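Local structure of cytidine deaminase (Mycobacterium leprae, 3R2N) at residues D11-A16 with G34-V39; V78-V83 with P106-M111. The protein probably catalyses the zinc-dependent hydrolytic deamination of cytidine to uridine in pyrimidine salvage, working as a homotetramer. All coordinates share one frame; numbering follows the deposited sequence.

Contact 1: D11-A16 with G34-V39; sequences DTLQKA and GVAGFV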
ATOM      1  N   ASP D  11      -4.299 -25.977  16.362  1.00 49.80           N
ATOM      2  CA  ASP D  11      -3.902 -25.583  17.717  1.00 50.32           C
ATOM      3  C   ASP D  11      -2.509 -24.937  17.781  1.00 48.35           C
ATOM      4  O   ASP D  11      -2.320 -23.886  18.408  1.00 47.89           O
ATOM      5  CB  ASP D  11      -3.909 -26.809  18.629  1.00 52.79           C
ATOM      6  CG  ASP D  11      -5.023 -26.771  19.645  1.00 57.61           C
ATOM      7  OD1 ASP D  11      -4.899 -25.968  20.616  1.00 60.71           O
ATOM      8  OD2 ASP D  11      -6.006 -27.543  19.479  1.00 59.80           O
ATOM      9  N   THR D  12      -1.529 -25.582  17.158  1.00 46.67           N
ATOM     10  CA  THR D  12      -0.161 -25.087  17.210  1.00 45.31           C
ATOM     11  C   THR D  12      -0.089 -23.717  16.571  1.00 42.98           C
ATOM     12  O   THR D  12       0.447 -22.785  17.161  1.00 42.66           O
ATOM     13  CB  THR D  12       0.792 -26.042  16.535  1.00 45.07           C
ATOM     14  OG1 THR D  12       0.817 -27.248  17.291  1.00 48.13           O
ATOM     15  CG2 THR D  12       2.193 -25.473  16.481  1.00 44.62           C
ATOM     16  N   LEU D  13      -0.661 -23.593  15.380  1.00 41.60           N
ATOM     17  CA  LEU D  13      -0.728 -22.298  14.693  1.00 39.45           C
ATOM     18  C   LEU D  13      -1.428 -21.202  15.534  1.00 39.63           C
ATOM     19  O   LEU D  13      -0.949 -20.068  15.600  1.00 38.39           O
ATOM     20  CB  LEU D  13      -1.382 -22.460  13.323  1.00 38.29           C
ATOM     21  CG  LEU D  13      -0.619 -23.309  12.307  1.00 37.04           C
ATOM     22  CD1 LEU D  13      -1.360 -23.313  10.983  1.00 36.31           C
ATOM     23  CD2 LEU D  13       0.823 -22.813  12.117  1.00 34.56           C
ATOM     24  N   GLN D  14      -2.520 -21.559  16.221  1.00 40.87           N
ATOM     25  CA  GLN D  14      -3.307 -20.584  16.997  1.00 41.31           C
ATOM     26  C   GLN D  14      -2.528 -20.052  18.204  1.00 41.32           C
ATOM     27  O   GLN D  14      -2.457 -18.815  18.434  1.00 41.37           O
ATOM     28  CB  GLN D  14      -4.699 -21.152  17.331  1.00 42.81           C
ATOM     29  CG  GLN D  14      -5.100 -21.226  18.794  1.00 47.21           C
ATOM     30  CD  GLN D  14      -5.675 -19.947  19.321  1.00 50.09           C
ATOM     31  OE1 GLN D  14      -5.341 -19.516  20.425  1.00 52.14           O
ATOM     32  NE2 GLN D  14      -6.554 -19.327  18.543  1.00 51.00           N
ATOM     33  N   LYS D  15      -1.896 -20.973  18.928  1.00 41.40           N
ATOM     34  CA  LYS D  15      -1.004 -20.636  20.049  1.00 41.54           C
ATOM     35  C   LYS D  15       0.187 -19.800  19.582  1.00 39.70           C
ATOM     36  O   LYS D  15       0.554 -18.836  20.245  1.00 40.02           O
ATOM     37  CB  LYS D  15      -0.523 -21.890  20.781  1.00 41.60           C
ATOM     38  CG  LYS D  15      -1.588 -22.510  21.698  1.00 45.95           C
ATOM     39  CD  LYS D  15      -1.192 -23.923  22.122  1.00 49.80           C
ATOM     40  CE  LYS D  15      -2.411 -24.819  22.249  1.00 55.03           C
ATOM     41  NZ  LYS D  15      -2.885 -25.057  23.662  1.00 56.69           N
ATOM     42  N   ALA D  16       0.780 -20.172  18.451  1.00 38.26           N
ATOM     43  CA  ALA D  16       1.942 -19.432  17.904  1.00 37.03           C
ATOM     44  C   ALA D  16       1.568 -18.011  17.514  1.00 36.01           C
ATOM     45  O   ALA D  16       2.336 -17.082  17.753  1.00 35.98           O
ATOM     46  CB  ALA D  16       2.541 -20.155  16.726  1.00 35.51           C
ATOM     47  N   GLY D  34      -1.873 -11.233  15.308  1.00 28.24           N
ATOM     48  CA  GLY D  34      -0.775 -12.151  15.116  1.00 28.48           C
ATOM     49  C   GLY D  34      -1.162 -13.157  14.058  1.00 28.97           C
ATOM     50  O   GLY D  34      -2.354 -13.410  13.846  1.00 28.61           O
ATOM     51  N   VAL D  35      -0.161 -13.691  13.350  1.00 28.55           N
ATOM     52  CA  VAL D  35      -0.418 -14.716  12.340  1.00 28.19           C
ATOM     53  C   VAL D  35       0.674 -15.751  12.413  1.00 28.45           C
ATOM     54  O   VAL D  35       1.799 -15.453  12.795  1.00 29.34           O
ATOM     55  CB  VAL D  35      -0.538 -14.134  10.883  1.00 28.52           C
ATOM     56  CG1 VAL D  35       0.820 -13.579  10.353  1.00 26.87           C
ATOM     57  CG2 VAL D  35      -1.083 -15.176   9.938  1.00 27.75           C
ATOM     58  N   ALA D  36       0.347 -16.969  12.028  1.00 28.50           N
ATOM     59  CA  ALA D  36       1.307 -18.031  12.058  1.00 28.97           C
ATOM     60  C   ALA D  36       0.969 -18.957  10.899  1.00 29.34           C
ATOM     61  O   ALA D  36      -0.213 -19.166  10.574  1.00 29.00           O
ATOM     62  CB  ALA D  36       1.258 -18.795  13.428  1.00 29.57           C
ATOM     63  N   GLY D  37       2.024 -19.537  10.320  1.00 30.06           N
ATOM     64  CA  GLY D  37       1.933 -20.312   9.102  1.00 30.11           C
ATOM     65  C   GLY D  37       2.854 -21.512   9.158  1.00 30.87           C
ATOM     66  O   GLY D  37       3.906 -21.454   9.780  1.00 30.89           O
ATOM     67  N   PHE D  38       2.431 -22.613   8.537  1.00 31.17           N
ATOM     68  CA  PHE D  38       3.345 -23.706   8.197  1.00 31.69           C
ATOM     69  C   PHE D  38       3.809 -23.571   6.762  1.00 31.42           C
ATOM     70  O   PHE D  38       3.012 -23.306   5.862  1.00 31.23           O
ATOM     71  CB  PHE D  38       2.670 -25.044   8.388  1.00 31.44           C
ATOM     72  CG  PHE D  38       2.573 -25.471   9.817  1.00 32.13           C
ATOM     73  CD1 PHE D  38       3.705 -25.491  10.629  1.00 31.11           C
ATOM     74  CD2 PHE D  38       1.355 -25.887  10.353  1.00 31.67           C
ATOM     75  CE1 PHE D  38       3.636 -25.919  11.974  1.00 29.88           C
ATOM     76  CE2 PHE D  38       1.274 -26.320  11.692  1.00 32.95           C
ATOM     77  CZ  PHE D  38       2.428 -26.315  12.504  1.00 31.80           C
ATOM     78  N   VAL D  39       5.106 -23.730   6.548  1.00 31.94           N
ATOM     79  CA  VAL D  39       5.658 -23.686   5.189  1.00 31.78           C
ATOM     80  C   VAL D  39       5.685 -25.140   4.685  1.00 32.92           C
ATOM     81  O   VAL D  39       5.468 -26.073   5.478  1.00 33.20           O
ATOM     82  CB  VAL D  39       7.042 -22.992   5.163  1.00 31.23           C
ATOM     83  CG1 VAL D  39       7.412 -22.629   3.779  1.00 31.61           C
ATOM     84  CG2 VAL D  39       6.992 -21.714   5.995  1.00 30.40           C
TER
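Thr12 and Ala16, both of which meet strand 34-39, are tied together by the shortest polar bond here, the helical one from Ala16 N to Thr12 O at 2.9 Å. No hydrogen bond crosses to the strand. Leu13 carries most of the contact: its CD2 lies over one face of the Phe38 ring, 3.6 Å from its centroid and 16° off the normal, a CH-pi contact displaced toward the rim. Leu13 CG and CD1 stand on the same side of the ring plane but beyond the rim, near CD2 and CE2 of the phenylalanine. With CG of Phe38 anti to its carbonyl carbon (chi1 -77°), the ring swings back beneath the helix. Thr12 CG2 comes obliquely at the ring tip, 4.1 Å from Phe38 CZ, its side chain crossing the phenylalanine at about a right angle. Farther along the helix, the small Ala36 lets the backbones come near: Ala36 CB touches Leu13 O at 3.3 Å and Ala16 CB at 3.8 Å. Val8 joins Leu13 and Phe38 from the preceding loop, while Val35 turns to helix 61-71. Helix 10-21 thus packs on one face of the central mixed sheet and helix 61-71 on the other, the layered alpha-beta-alpha fold of cytidine deaminases.

Contact 2: V78-V83 with P106-M111; sequences VAVYCV and PELKIM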
ATOM      1  N   VAL D  78       1.593 -23.257   3.445  1.00 33.55           N
ATOM      2  CA  VAL D  78       0.712 -24.401   3.385  1.00 33.73           C
ATOM      3  C   VAL D  78      -0.536 -24.243   4.278  1.00 33.56           C
ATOM      4  O   VAL D  78      -1.631 -24.672   3.909  1.00 33.71           O
ATOM      5  CB  VAL D  78       1.554 -25.676   3.643  1.00 34.80           C
ATOM      6  CG1 VAL D  78       0.854 -26.675   4.512  1.00 36.56           C
ATOM      7  CG2 VAL D  78       1.996 -26.274   2.306  1.00 35.55           C
ATOM      8  N   ALA D  79      -0.385 -23.600   5.436  1.00 32.90           N
ATOM      9  CA  ALA D  79      -1.528 -23.352   6.310  1.00 32.74           C
ATOM     10  C   ALA D  79      -1.306 -22.083   7.115  1.00 32.26           C
ATOM     11  O   ALA D  79      -0.193 -21.838   7.583  1.00 32.11           O
ATOM     12  CB  ALA D  79      -1.788 -24.547   7.232  1.00 32.99           C
ATOM     13  N   VAL D  80      -2.362 -21.290   7.288  1.00 31.65           N
ATOM     14  CA  VAL D  80      -2.248 -19.989   7.958  1.00 31.46           C
ATOM     15  C   VAL D  80      -3.406 -19.761   8.934  1.00 32.26           C
ATOM     16  O   VAL D  80      -4.569 -20.064   8.617  1.00 32.35           O
ATOM     17  CB  VAL D  80      -2.217 -18.824   6.926  1.00 30.75           C
ATOM     18  CG1 VAL D  80      -2.182 -17.482   7.614  1.00 29.88           C
ATOM     19  CG2 VAL D  80      -1.038 -18.956   6.023  1.00 30.65           C
ATOM     20  N   TYR D  81      -3.077 -19.210  10.107  1.00 32.08           N
ATOM     21  CA  TYR D  81      -4.052 -18.901  11.151  1.00 32.43           C
ATOM     22  C   TYR D  81      -3.785 -17.476  11.674  1.00 32.35           C
ATOM     23  O   TYR D  81      -2.744 -17.224  12.308  1.00 32.27           O
ATOM     24  CB  TYR D  81      -3.897 -19.914  12.299  1.00 32.91           C
ATOM     25  CG  TYR D  81      -5.111 -20.113  13.205  1.00 33.94           C
ATOM     26  CD1 TYR D  81      -5.429 -21.369  13.699  1.00 35.33           C
ATOM     27  CD2 TYR D  81      -5.919 -19.044  13.594  1.00 34.05           C
ATOM     28  CE1 TYR D  81      -6.552 -21.561  14.537  1.00 35.56           C
ATOM     29  CE2 TYR D  81      -7.023 -19.226  14.442  1.00 33.53           C
ATOM     30  CZ  TYR D  81      -7.332 -20.478  14.892  1.00 35.66           C
ATOM     31  OH  TYR D  81      -8.424 -20.635  15.707  1.00 36.68           O
ATOM     32  N   CYS D  82      -4.714 -16.559  11.396  1.00 32.40           N
ATOM     33  CA  CYS D  82      -4.600 -15.174  11.846  0.70 32.78           C
ATOM     34  C   CYS D  82      -5.490 -14.931  13.078  1.00 33.48           C
ATOM     35  O   CYS D  82      -6.625 -15.449  13.168  1.00 34.48           O
ATOM     36  CB  CYS D  82      -4.976 -14.254  10.686  0.70 32.84           C
ATOM     37  SG  CYS D  82      -4.654 -12.509  10.873  0.70 34.31           S
ATOM     38  N   VAL D  83      -4.973 -14.161  14.036  1.00 33.14           N
ATOM     39  CA  VAL D  83      -5.700 -13.935  15.289  1.00 33.94           C
ATOM     40  C   VAL D  83      -5.886 -12.479  15.693  1.00 34.38           C
ATOM     41  O   VAL D  83      -5.033 -11.609  15.406  1.00 33.47           O
ATOM     42  CB  VAL D  83      -5.038 -14.648  16.487  1.00 34.96           C
ATOM     43  CG1 VAL D  83      -5.106 -16.213  16.331  1.00 33.82           C
ATOM     44  CG2 VAL D  83      -3.630 -14.090  16.726  1.00 33.25           C
ATOM     45  N   PRO D 106      -3.809 -21.727  -4.740  1.00 38.26           N
ATOM     46  CA  PRO D 106      -5.231 -22.013  -4.444  1.00 38.70           C
ATOM     47  C   PRO D 106      -5.488 -23.045  -3.339  1.00 38.15           C
ATOM     48  O   PRO D 106      -6.569 -23.084  -2.774  1.00 38.82           O
ATOM     49  CB  PRO D 106      -5.780 -22.528  -5.783  1.00 39.56           C
ATOM     50  CG  PRO D 106      -4.572 -23.089  -6.491  1.00 40.47           C
ATOM     51  CD  PRO D 106      -3.426 -22.192  -6.089  1.00 39.67           C
ATOM     52  N   GLU D 107      -4.504 -23.866  -3.032  1.00 38.17           N
ATOM     53  CA  GLU D 107      -4.693 -24.979  -2.100  1.00 37.76           C
ATOM     54  C   GLU D 107      -4.178 -24.632  -0.703  1.00 36.70           C
ATOM     55  O   GLU D 107      -4.197 -25.468   0.195  1.00 36.60           O
ATOM     56  CB  GLU D 107      -4.016 -26.243  -2.641  1.00 38.32           C
ATOM     57  N   LEU D 108      -3.716 -23.393  -0.524  1.00 35.68           N
ATOM     58  CA  LEU D 108      -3.359 -22.913   0.806  1.00 34.60           C
ATOM     59  C   LEU D 108      -4.591 -22.976   1.727  1.00 34.76           C
ATOM     60  O   LEU D 108      -5.672 -22.513   1.358  1.00 34.89           O
ATOM     61  CB  LEU D 108      -2.795 -21.491   0.728  1.00 33.40           C
ATOM     62  CG  LEU D 108      -2.520 -20.668   2.002  1.00 32.06           C
ATOM     63  CD1 LEU D 108      -1.633 -21.362   3.041  1.00 26.95           C
ATOM     64  CD2 LEU D 108      -1.932 -19.305   1.613  1.00 27.02           C
ATOM     65  N   LYS D 109      -4.420 -23.551   2.913  1.00 34.22           N
ATOM     66  CA  LYS D 109      -5.479 -23.534   3.910  1.00 34.72           C
ATOM     67  C   LYS D 109      -5.375 -22.315   4.859  1.00 34.23           C
ATOM     68  O   LYS D 109      -4.303 -22.015   5.420  1.00 32.59           O
ATOM     69  CB  LYS D 109      -5.517 -24.851   4.700  1.00 35.14           C
ATOM     70  CG  LYS D 109      -5.513 -26.115   3.818  1.00 37.71           C
ATOM     71  CD  LYS D 109      -6.023 -27.323   4.610  1.00 44.69           C
ATOM     72  CE  LYS D 109      -5.443 -28.656   4.157  1.00 46.57           C
ATOM     73  NZ  LYS D 109      -5.786 -29.706   5.169  1.00 48.15           N
ATOM     74  N   ILE D 110      -6.504 -21.623   5.013  1.00 34.35           N
ATOM     75  CA  ILE D 110      -6.649 -20.529   5.969  1.00 34.60           C
ATOM     76  C   ILE D 110      -7.694 -20.921   6.999  1.00 35.65           C
ATOM     77  O   ILE D 110      -8.764 -21.377   6.632  1.00 36.57           O
ATOM     78  CB  ILE D 110      -7.156 -19.255   5.262  1.00 34.15           C
ATOM     79  CG1 ILE D 110      -6.304 -18.898   4.030  1.00 33.23           C
ATOM     80  CG2 ILE D 110      -7.303 -18.117   6.233  1.00 34.57           C
ATOM     81  CD1 ILE D 110      -4.831 -18.744   4.276  1.00 29.87           C
ATOM     82  N   MET D 111      -7.418 -20.740   8.281  1.00 36.07           N
ATOM     83  CA  MET D 111      -8.496 -20.874   9.280  1.00 37.80           C
ATOM     84  C   MET D 111      -9.398 -19.620   9.265  1.00 37.88           C
ATOM     85  O   MET D 111      -8.922 -18.505   9.138  1.00 37.72           O
ATOM     86  CB  MET D 111      -7.923 -21.157  10.676  1.00 38.38           C
ATOM     87  CG  MET D 111      -8.955 -21.272  11.793  1.00 40.13           C
ATOM     88  SD  MET D 111     -10.097 -22.620  11.537  1.00 41.57           S
ATOM     89  CE  MET D 111      -9.151 -23.978  12.245  1.00 41.40           C
TER
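Leu108 pushes one methyl against the start of strand 77-83, its CD1 resting 3.3 Å from Val78 C. CG anti to the backbone N and a chi2 of 53° together turn CD1 to the strand, where the same methyl meets Val80 CG2 obliquely at 3.9 Å. Ile110 fills the next hollow: it runs beside Val80, and its CD1 sits 3.7 Å from Val80 CB. Leu100 of helix 94-104, which links the two parallel strands in a beta-alpha-beta unit, backs both Leu108 and Ile110; the crossover also carries the zinc ligands Cys93, just before the helix, and Cys96, in its first turn. Three backbone bonds join the strands. Val80 is bound through both N and O, to Lys109 O and from Met111 N, the latter nearly straight at 165°, whereas Lys109 N reaches Val78 O from above the carbonyl plane. On the other face the small Ala79 stands beside Lys109, whose chain leads away. There Met111, with CG anti to the backbone N (chi1 178°), lays CG over one face of the Tyr81 ring, 3.7 Å from its centroid, in a CH-pi contact. Its SD lies obliquely, 5.2 Å from that centroid, adding a Met-aromatic contact, and Ser89 touches the methionine.

In the fold
Contact 1 is complete by residue 39, well before contact 2 begins at 78; their centres are about 9 Å apart. They share the central mixed sheet, in which strand 34-39 runs antiparallel to strand 77-83, itself followed by the parallel strand 109-112. Backbone pairs join them at both ends: Gly34 O to Val83 N at 2.7 Å and Phe38 O to Val78 N at 2.8 Å are probable hydrogen bonds, the latter beside a classic beta bulge where Val78 and Ala79 face Phe38. Helix 10-21, part of contact 1, also reaches contact 2, where Gln14 packs on Tyr81. Together they connect the N-terminal helix through the sheet to the crossover unit that supplies two zinc-binding cysteines.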